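Local coordinates for chitin-binding domain 3 protein (Micromonospora aurantiaca ATCC 27029, PDB 5OPF), which probably cleaves crystalline polysaccharides such as cellulose by copper-dependent oxidation, as a lytic polysaccharide monooxygenase, at residues A[108-114]-A[174-180]; A[137-143]-A[157-163]. All blocks are in the same frame, centred on the assembly; numbering follows the deposited sequence.

How the contacts relate
Contact 1 pairs strands 110-118 and 169-178 in one sheet, and contact 2 sets strand 134-140 of that sheet against strand 154-162 of the facing four-stranded sheet. Their centres lie about 11 Å apart, on the same side of the chain's centre. In chain order the segments run 108-114, 137-143, 157-163, 174-180, so contact 1 brackets contact 2. Strands 110-118 and 134-140 are neighbours, and a probable hydrogen bond from Thr143 N to Ala110 O (2.8 Å) ties the two contacts. Together they link the copper end of the beta sandwich to the seam where its sheets meet, an arrangement consistent with the immunoglobulin-like core of this family.

Contact 1: A[108-114]-A[174-180]; sequences HGADYIR and TIWQASH. With CU (copper (II) ion), chain B.
Gly109 O is met by three groups. Trp176 NE1 donates to it at 3.1 Å from above the carbonyl plane, Ser179 N adds a weak bond, and Ala178 CA offers a C-H contact. An extended first torsion (chi1 173°) swings the Trp176 indole toward strand 110-118, its edge against Ala110 CB and CD1 touching Ile113 CG1. Its ring also stacks on Tyr185 and meets Phe102 edge-to-face. A leucine here lacks the indole N-H and would probably cost Gly109 O its stronger bond and open a gap against Tyr185. Gln177 CB sits 3.6 Å from the centroid of the Tyr112 ring, over one face, a CH-pi contact; Arg114 NH2 covers the opposite face, while its NE bonds Gln139. Tyr112 OH hydrogen-bonds His60 NE2. One water accepts from Gln177 NE2 and lies within donating reach of Asp111 OD2 and Ala178 O; Gln177 NE2 also holds Asp182. A beta bulge between Ala110 and Tyr112 shifts the antiparallel register. Beyond it, the His108 and His180 rings stack face to face, centroids 3.4 Å apart and planes at 3°. His108 NE2 binds copper at 2.0 Å, Tyr185 completes the site, and His108 with His1 makes the histidine brace typical of lytic polysaccharide monooxygenases.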
ATOM      1  N   HIS A 108       5.093  16.108  -4.616  1.00  6.49           N
ATOM      2  CA  HIS A 108       3.857  16.770  -4.207  1.00  6.75           C
ATOM      3  C   HIS A 108       3.870  17.270  -2.768  1.00  6.60           C
ATOM      4  O   HIS A 108       3.035  18.117  -2.421  1.00  9.43           O
ATOM      5  CB  HIS A 108       2.677  15.797  -4.271  1.00  7.05           C
ATOM      6  CG  HIS A 108       2.342  15.262  -5.636  1.00  6.53           C
ATOM      7  ND1 HIS A 108       2.254  16.049  -6.761  1.00  7.06           N
ATOM      8  CD2 HIS A 108       1.962  14.017  -6.020  1.00  6.97           C
ATOM      9  CE1 HIS A 108       1.862  15.304  -7.783  1.00  7.00           C
ATOM     10  NE2 HIS A 108       1.677  14.069  -7.362  1.00  7.38           N
ATOM     11  N   GLY A 109       4.748  16.755  -1.910  1.00  6.98           N
ATOM     12  CA  GLY A 109       4.611  16.970  -0.480  1.00  7.64           C
ATOM     13  C   GLY A 109       3.487  16.153   0.131  1.00  6.76           C
ATOM     14  O   GLY A 109       2.704  15.489  -0.566  1.00  7.31           O
ATOM     15  N   ALA A 110       3.393  16.193   1.452  1.00  7.20           N
ATOM     16  CA  ALA A 110       2.305  15.551   2.174  1.00  6.84           C
ATOM     17  C   ALA A 110       1.669  16.508   3.175  1.00  6.97           C
ATOM     18  O   ALA A 110       2.368  17.208   3.917  1.00  7.62           O
ATOM     19  CB  ALA A 110       2.797  14.321   2.956  1.00  7.55           C
ATOM     20  N   ASP A 111       0.337  16.489   3.233  1.00  6.89           N
ATOM     21  CA  ASP A 111      -0.360  17.072   4.376  1.00  7.01           C
ATOM     22  C   ASP A 111      -0.189  16.172   5.591  1.00  7.15           C
ATOM     23  O   ASP A 111      -0.093  16.655   6.732  1.00  7.94           O
ATOM     24  CB  ASP A 111      -1.856  17.249   4.072  1.00  7.21           C
ATOM     25  CG  ASP A 111      -2.148  18.305   3.022  1.00  9.13           C
ATOM     26  OD1 ASP A 111      -1.233  18.990   2.518  1.00  8.48           O
ATOM     27  OD2 ASP A 111      -3.352  18.490   2.737  1.00 10.38           O
ATOM     28  N   TYR A 112      -0.145  14.863   5.354  1.00  6.57           N
ATOM     29  CA  TYR A 112       0.151  13.851   6.360  1.00  6.70           C
ATOM     30  C   TYR A 112       0.352  12.532   5.635  1.00  6.63           C
ATOM     31  O   TYR A 112      -0.111  12.350   4.500  1.00  6.63           O
ATOM     32  CB  TYR A 112      -0.962  13.706   7.418  1.00  7.41           C
ATOM     33  CG  TYR A 112      -2.368  13.586   6.871  1.00  7.57           C
ATOM     34  CD1 TYR A 112      -2.907  12.358   6.502  1.00  7.44           C
ATOM     35  CD2 TYR A 112      -3.171  14.702   6.745  1.00  7.33           C
ATOM     36  CE1 TYR A 112      -4.207  12.255   6.001  1.00  7.76           C
ATOM     37  CE2 TYR A 112      -4.462  14.612   6.262  1.00  8.35           C
ATOM     38  CZ  TYR A 112      -4.983  13.381   5.887  1.00  8.02           C
ATOM     39  OH  TYR A 112      -6.278  13.303   5.399  1.00 10.23           O
ATOM     40  N   ILE A 113       1.058  11.615   6.296  1.00  6.35           N
ATOM     41  CA  ILE A 113       1.086  10.207   5.912  1.00  6.47           C
ATOM     42  C   ILE A 113       0.830   9.404   7.176  1.00  5.37           C
ATOM     43  O   ILE A 113       1.527   9.596   8.180  1.00  7.69           O
ATOM     44  CB  ILE A 113       2.419   9.782   5.259  1.00  6.97           C
ATOM     45  CG1 ILE A 113       2.693  10.590   3.991  1.00  7.34           C
ATOM     46  CG2 ILE A 113       2.376   8.280   4.926  1.00  7.89           C
ATOM     47  CD1 ILE A 113       4.005  10.252   3.290  1.00  8.82           C
ATOM     48  N   ARG A 114      -0.176   8.534   7.134  1.00  5.19           N
ATOM     49  CA  ARG A 114      -0.573   7.717   8.272  1.00  5.64           C
ATOM     50  C   ARG A 114      -0.257   6.261   7.967  1.00  4.94           C
ATOM     51  O   ARG A 114      -0.539   5.774   6.870  1.00  6.13           O
ATOM     52  CB  ARG A 114      -2.066   7.882   8.555  1.00  5.63           C
ATOM     53  CG  ARG A 114      -2.412   9.257   9.068  1.00  6.69           C
ATOM     54  CD  ARG A 114      -3.911   9.540   9.114  1.00  7.77           C
ATOM     55  NE  ARG A 114      -4.142  10.936   9.476  1.00  8.04           N
ATOM     56  CZ  ARG A 114      -5.248  11.621   9.214  1.00  7.91           C
ATOM     57  NH1 ARG A 114      -6.281  11.044   8.620  1.00  8.52           N
ATOM     58  NH2 ARG A 114      -5.307  12.902   9.540  1.00  9.64           N
ATOM     59  N   THR A 174      -1.074   2.282   4.481  1.00  4.76           N
ATOM     60  CA  THR A 174      -0.492   3.616   4.488  1.00  4.84           C
ATOM     61  C   THR A 174      -1.387   4.538   3.664  1.00  4.94           C
ATOM     62  O   THR A 174      -1.726   4.230   2.506  1.00  5.66           O
ATOM     63  CB  THR A 174       0.946   3.586   3.936  1.00  5.02           C
ATOM     64  OG1 THR A 174       1.765   2.725   4.743  1.00  5.48           O
ATOM     65  CG2 THR A 174       1.566   4.971   3.947  1.00  5.43           C
ATOM     66  N   ILE A 175      -1.742   5.679   4.250  1.00  5.04           N
ATOM     67  CA  ILE A 175      -2.558   6.706   3.602  1.00  5.16           C
ATOM     68  C   ILE A 175      -1.692   7.947   3.434  1.00  5.25           C
ATOM     69  O   ILE A 175      -1.197   8.505   4.420  1.00  5.48           O
ATOM     70  CB  ILE A 175      -3.815   7.052   4.421  1.00  5.35           C
ATOM     71  CG1 ILE A 175      -4.654   5.799   4.674  1.00  6.86           C
ATOM     72  CG2 ILE A 175      -4.632   8.156   3.694  1.00  7.04           C
ATOM     73  CD1 ILE A 175      -5.911   6.044   5.495  1.00  8.34           C
ATOM     74  N   TRP A 176      -1.508   8.381   2.191  1.00  5.24           N
ATOM     75  CA  TRP A 176      -0.795   9.613   1.867  1.00  5.94           C
ATOM     76  C   TRP A 176      -1.798  10.652   1.386  1.00  5.54           C
ATOM     77  O   TRP A 176      -2.449  10.455   0.353  1.00  6.16           O
ATOM     78  CB  TRP A 176       0.207   9.346   0.751  1.00  5.92           C
ATOM     79  CG  TRP A 176       0.940  10.544   0.168  1.00  5.99           C
ATOM     80  CD1 TRP A 176       1.278  11.728   0.782  1.00  5.62           C
ATOM     81  CD2 TRP A 176       1.481  10.611  -1.153  1.00  5.77           C
ATOM     82  NE1 TRP A 176       2.000  12.520  -0.097  1.00  5.94           N
ATOM     83  CE2 TRP A 176       2.130  11.852  -1.287  1.00  5.76           C
ATOM     84  CE3 TRP A 176       1.457   9.746  -2.244  1.00  6.00           C
ATOM     85  CZ2 TRP A 176       2.781  12.225  -2.459  1.00  7.03           C
ATOM     86  CZ3 TRP A 176       2.088  10.124  -3.406  1.00  6.71           C
ATOM     87  CH2 TRP A 176       2.749  11.347  -3.501  1.00  6.89           C
ATOM     88  N   GLN A 177      -1.922  11.764   2.112  1.00  5.76           N
ATOM     89  CA  GLN A 177      -2.679  12.920   1.645  1.00  6.00           C
ATOM     90  C   GLN A 177      -1.661  13.868   1.021  1.00  6.08           C
ATOM     91  O   GLN A 177      -0.837  14.451   1.730  1.00  6.38           O
ATOM     92  CB  GLN A 177      -3.416  13.582   2.810  1.00  6.56           C
ATOM     93  CG  GLN A 177      -4.234  14.805   2.408  1.00  7.10           C
ATOM     94  CD  GLN A 177      -5.462  14.464   1.590  1.00  6.68           C
ATOM     95  OE1 GLN A 177      -6.070  13.424   1.776  1.00  7.52           O
ATOM     96  NE2 GLN A 177      -5.852  15.361   0.704  1.00  8.18           N
ATOM     97  N   ALA A 178      -1.685  13.993  -0.299  1.00  6.08           N
ATOM     98  CA  ALA A 178      -0.728  14.835  -1.005  1.00  6.39           C
ATOM     99  C   ALA A 178      -1.103  16.307  -0.834  1.00  6.50           C
ATOM    100  O   ALA A 178      -2.251  16.644  -0.522  1.00  8.68           O
ATOM    101  CB  ALA A 178      -0.695  14.453  -2.477  1.00  7.14           C
ATOM    102  N   SER A 179      -0.122  17.195  -1.024  1.00  7.00           N
ATOM    103  CA  SER A 179      -0.313  18.613  -0.698  1.00  7.61           C
ATOM    104  C   SER A 179      -0.695  19.508  -1.876  1.00  8.03           C
ATOM    105  O   SER A 179      -1.069  20.669  -1.650  1.00  9.24           O
ATOM    106  CB  SER A 179       0.941  19.195  -0.028  1.00  7.11           C
ATOM    107  OG  SER A 179       1.179  18.560   1.215  1.00  8.00           O
ATOM    108  N   HIS A 180      -0.596  19.026  -3.110  1.00  7.12           N
ATOM    109  CA  HIS A 180      -0.832  19.842  -4.298  1.00  7.39           C
ATOM    110  C   HIS A 180      -2.296  19.917  -4.714  1.00  7.56           C
ATOM    111  O   HIS A 180      -2.646  20.731  -5.579  1.00  8.22           O
ATOM    112  CB  HIS A 180      -0.032  19.268  -5.476  1.00  7.79           C
ATOM    113  CG  HIS A 180      -0.455  17.889  -5.873  1.00  7.19           C
ATOM    114  ND1 HIS A 180      -0.554  16.857  -4.960  1.00  7.23           N
ATOM    115  CD2 HIS A 180      -0.811  17.376  -7.076  1.00  7.99           C
ATOM    116  CE1 HIS A 180      -0.955  15.769  -5.592  1.00  7.64           C
ATOM    117  NE2 HIS A 180      -1.107  16.050  -6.874  1.00  8.55           N
TER
HETATM  118 CU    CU B 301       1.086  12.562  -8.517  1.00  7.53          CU
HETATM  119  O   HOH W   1      -4.488  18.041   0.273  1.00  9.90           O
HETATM  120  O   HOH W   2      -1.818  21.229   1.172  1.00 17.74           O

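Contact 2: A[137-143]-A[157-163]; sequences VGQIGNT and IQIPANA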
ATOM      1  N   VAL A 137      -0.160   3.340  13.912  1.00  6.82           N
ATOM      2  CA  VAL A 137       1.124   3.039  14.545  1.00  7.57           C
ATOM      3  C   VAL A 137       2.266   3.946  14.085  1.00  7.17           C
ATOM      4  O   VAL A 137       3.370   3.861  14.633  1.00  7.68           O
ATOM      5  CB  VAL A 137       1.520   1.559  14.372  1.00  7.97           C
ATOM      6  CG1 VAL A 137       0.534   0.640  15.078  1.00  8.16           C
ATOM      7  CG2 VAL A 137       1.649   1.183  12.899  1.00  8.63           C
ATOM      8  N   GLY A 138       2.025   4.814  13.099  1.00  7.01           N
ATOM      9  CA  GLY A 138       2.991   5.841  12.740  1.00  7.58           C
ATOM     10  C   GLY A 138       2.298   6.942  11.977  1.00  7.27           C
ATOM     11  O   GLY A 138       1.241   6.727  11.385  1.00  7.37           O
ATOM     12  N   GLN A 139       2.862   8.148  12.034  1.00  8.05           N
ATOM     13  CA  GLN A 139       2.225   9.286  11.369  1.00  9.17           C
ATOM     14  C   GLN A 139       3.225  10.423  11.256  1.00  9.98           C
ATOM     15  O   GLN A 139       3.923  10.733  12.227  1.00 11.84           O
ATOM     16  CB  GLN A 139       0.993   9.765  12.153  1.00 10.79           C
ATOM     17  CG  GLN A 139       0.216  10.924  11.500  1.00 12.57           C
ATOM     18  CD  GLN A 139      -1.122  11.212  12.189  1.00 15.79           C
ATOM     19  OE1 GLN A 139      -2.131  11.453  11.521  1.00 20.18           O
ATOM     20  NE2 GLN A 139      -1.128  11.217  13.528  1.00 17.75           N
ATOM     21  N   ILE A 140       3.285  11.041  10.074  1.00  9.59           N
ATOM     22  CA  ILE A 140       3.938  12.330   9.903  1.00 10.68           C
ATOM     23  C   ILE A 140       2.873  13.338   9.496  1.00 11.07           C
ATOM     24  O   ILE A 140       1.863  12.996   8.872  1.00 10.58           O
ATOM     25  CB  ILE A 140       5.108  12.322   8.888  1.00 10.69           C
ATOM     26  CG1 ILE A 140       4.625  11.998   7.469  1.00 12.83           C
ATOM     27  CG2 ILE A 140       6.204  11.363   9.348  1.00 14.18           C
ATOM     28  CD1 ILE A 140       5.710  12.073   6.418  1.00 13.60           C
ATOM     29  N   GLY A 141       3.102  14.587   9.885  1.00  9.60           N
ATOM     30  CA  GLY A 141       2.248  15.702   9.527  1.00  9.79           C
ATOM     31  C   GLY A 141       2.690  16.380   8.250  1.00  9.19           C
ATOM     32  O   GLY A 141       3.241  15.752   7.341  1.00  9.43           O
ATOM     33  N   ASN A 142       2.445  17.689   8.183  1.00  8.87           N
ATOM     34  CA  ASN A 142       2.683  18.424   6.951  1.00  8.57           C
ATOM     35  C   ASN A 142       4.173  18.439   6.655  1.00  8.41           C
ATOM     36  O   ASN A 142       4.972  18.940   7.451  1.00  9.91           O
ATOM     37  CB  ASN A 142       2.115  19.832   7.027  1.00 11.07           C
ATOM     38  CG  ASN A 142       2.076  20.482   5.665  1.00 11.60           C
ATOM     39  OD1 ASN A 142       3.122  20.704   5.058  1.00 12.35           O
ATOM     40  ND2 ASN A 142       0.878  20.714   5.142  1.00 14.33           N
ATOM     41  N   THR A 143       4.540  17.880   5.506  1.00  7.82           N
ATOM     42  CA  THR A 143       5.936  17.660   5.136  1.00  8.20           C
ATOM     43  C   THR A 143       6.106  18.054   3.678  1.00  7.86           C
ATOM     44  O   THR A 143       5.900  17.244   2.763  1.00  7.96           O
ATOM     45  CB  THR A 143       6.337  16.203   5.370  1.00  9.28           C
ATOM     46  OG1 THR A 143       5.950  15.797   6.693  1.00  9.61           O
ATOM     47  CG2 THR A 143       7.837  16.028   5.229  1.00 10.97           C
ATOM     48  N   ILE A 157      10.784   9.482   1.734  1.00  7.09           N
ATOM     49  CA  ILE A 157      10.831   9.749   3.161  1.00  7.71           C
ATOM     50  C   ILE A 157      10.549   8.460   3.913  1.00  7.36           C
ATOM     51  O   ILE A 157       9.822   7.586   3.426  1.00  7.34           O
ATOM     52  CB  ILE A 157       9.860  10.890   3.543  1.00  7.62           C
ATOM     53  CG1 ILE A 157      10.202  11.409   4.942  1.00 10.72           C
ATOM     54  CG2 ILE A 157       8.399  10.446   3.420  1.00  8.83           C
ATOM     55  CD1 ILE A 157       9.608  12.774   5.226  1.00 12.41           C
ATOM     56  N   GLN A 158      11.127   8.339   5.106  1.00  8.00           N
ATOM     57  CA  GLN A 158      10.909   7.186   5.969  1.00  8.28           C
ATOM     58  C   GLN A 158       9.998   7.583   7.124  1.00  9.32           C
ATOM     59  O   GLN A 158      10.259   8.579   7.804  1.00 10.69           O
ATOM     60  CB  GLN A 158      12.233   6.662   6.528  1.00 10.93           C
ATOM     61  CG  GLN A 158      13.252   6.217   5.476  1.00 13.74           C
ATOM     62  CD  GLN A 158      13.128   4.760   5.068  1.00 15.11           C
ATOM     63  OE1 GLN A 158      12.254   4.036   5.536  1.00 15.11           O
ATOM     64  NE2 GLN A 158      14.016   4.325   4.186  1.00 19.58           N
ATOM     65  N   ILE A 159       8.950   6.799   7.359  1.00  8.97           N
ATOM     66  CA  ILE A 159       8.001   7.031   8.447  1.00  8.58           C
ATOM     67  C   ILE A 159       8.209   5.944   9.498  1.00  8.03           C
ATOM     68  O   ILE A 159       7.946   4.764   9.223  1.00  8.26           O
ATOM     69  CB  ILE A 159       6.546   7.016   7.959  1.00  9.03           C
ATOM     70  CG1 ILE A 159       6.311   8.050   6.852  1.00 11.92           C
ATOM     71  CG2 ILE A 159       5.606   7.272   9.120  1.00  9.86           C
ATOM     72  CD1 ILE A 159       6.115   7.467   5.489  1.00 12.48           C
ATOM     73  N   PRO A 160       8.645   6.289  10.703  1.00  7.51           N
ATOM     74  CA  PRO A 160       8.748   5.283  11.769  1.00  8.09           C
ATOM     75  C   PRO A 160       7.385   4.744  12.158  1.00  8.23           C
ATOM     76  O   PRO A 160       6.390   5.470  12.176  1.00  9.28           O
ATOM     77  CB  PRO A 160       9.379   6.058  12.935  1.00  9.49           C
ATOM     78  CG  PRO A 160       9.990   7.264  12.312  1.00 10.77           C
ATOM     79  CD  PRO A 160       9.123   7.608  11.139  1.00  8.68           C
ATOM     80  N   ALA A 161       7.354   3.459  12.498  1.00  8.74           N
ATOM     81  CA  ALA A 161       6.126   2.793  12.896  1.00  9.76           C
ATOM     82  C   ALA A 161       6.466   1.789  13.983  1.00 10.40           C
ATOM     83  O   ALA A 161       7.519   1.143  13.932  1.00 11.38           O
ATOM     84  CB  ALA A 161       5.481   2.076  11.705  1.00 11.18           C
ATOM     85  N   ASN A 162       5.592   1.659  14.977  1.00  8.91           N
ATOM     86  CA  ASN A 162       5.813   0.715  16.071  1.00  9.16           C
ATOM     87  C   ASN A 162       4.521  -0.052  16.292  1.00  8.25           C
ATOM     88  O   ASN A 162       3.519   0.529  16.721  1.00  8.26           O
ATOM     89  CB  ASN A 162       6.243   1.413  17.359  1.00 13.08           C
ATOM     90  CG  ASN A 162       6.490   0.423  18.489  1.00 14.24           C
ATOM     91  OD1 ASN A 162       6.631  -0.772  18.248  1.00 15.76           O
ATOM     92  ND2 ASN A 162       6.530   0.915  19.719  1.00 18.84           N
ATOM     93  N   ALA A 163       4.551  -1.352  16.000  1.00  9.00           N
ATOM     94  CA  ALA A 163       3.383  -2.225  16.099  1.00  9.40           C
ATOM     95  C   ALA A 163       3.665  -3.293  17.151  1.00  8.90           C
ATOM     96  O   ALA A 163       4.057  -4.422  16.816  1.00  9.37           O
ATOM     97  CB  ALA A 163       3.051  -2.828  14.736  1.00  9.56           C
TER
HETATM   98  O   HOH W   3       5.538   7.831  13.291  1.00 11.24           O
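Val137 and Asn162 make the one direct hydrogen bond between the segments: Asn162 N donates to Val137 O at 3.1 Å. The bond is fairly straight at hydrogen (162°), yet the donor stands 37° out of the carbonyl plane, not on a lone pair. Here the contact is tight. Val137 CB lies 3.3 Å from Asn162 O, Val137 CG2 touches Ala161 CB, and Ala161 CA adds a C-H contact to Val137 O. Gly138 CA faces Pro160 O, and a side chain built on this glycine would run into that oxygen. Val137 and Gly138 both face Val115, a classic beta bulge on the flank of strand 134-140 turned to strand 110-118.

Past Gly138 the backbones part, and by Thr143 and Ile157 their CA atoms are 9.5 Å apart. A water spans the widening gap, accepting from Gln139 N at 3.0 Å and donating to Pro160 O at 2.7 Å; Gln139 and Pro160 belong to the exposed side. On the inner side, side chains take over from backbone. Ile140, with CG1 between its backbone N and carbonyl carbon (chi1 64°), sends CD1 tip to tip against Ile157 CD1 at 4.1 Å and crosses Ile159 at about a right angle. Thr143 CG2 and Ile157 CD1 meet tip to tip at 3.7 Å, while Thr143 OG1 turns back to bond Gly141 O. Trp148 also lies against Ile157.

One direct bond, one water bridge, a few C-H to oxygen contacts and aliphatic packing are consistent with a seam between strands of two sheets that relies largely on hydrophobic packing rather than on a continuous ladder.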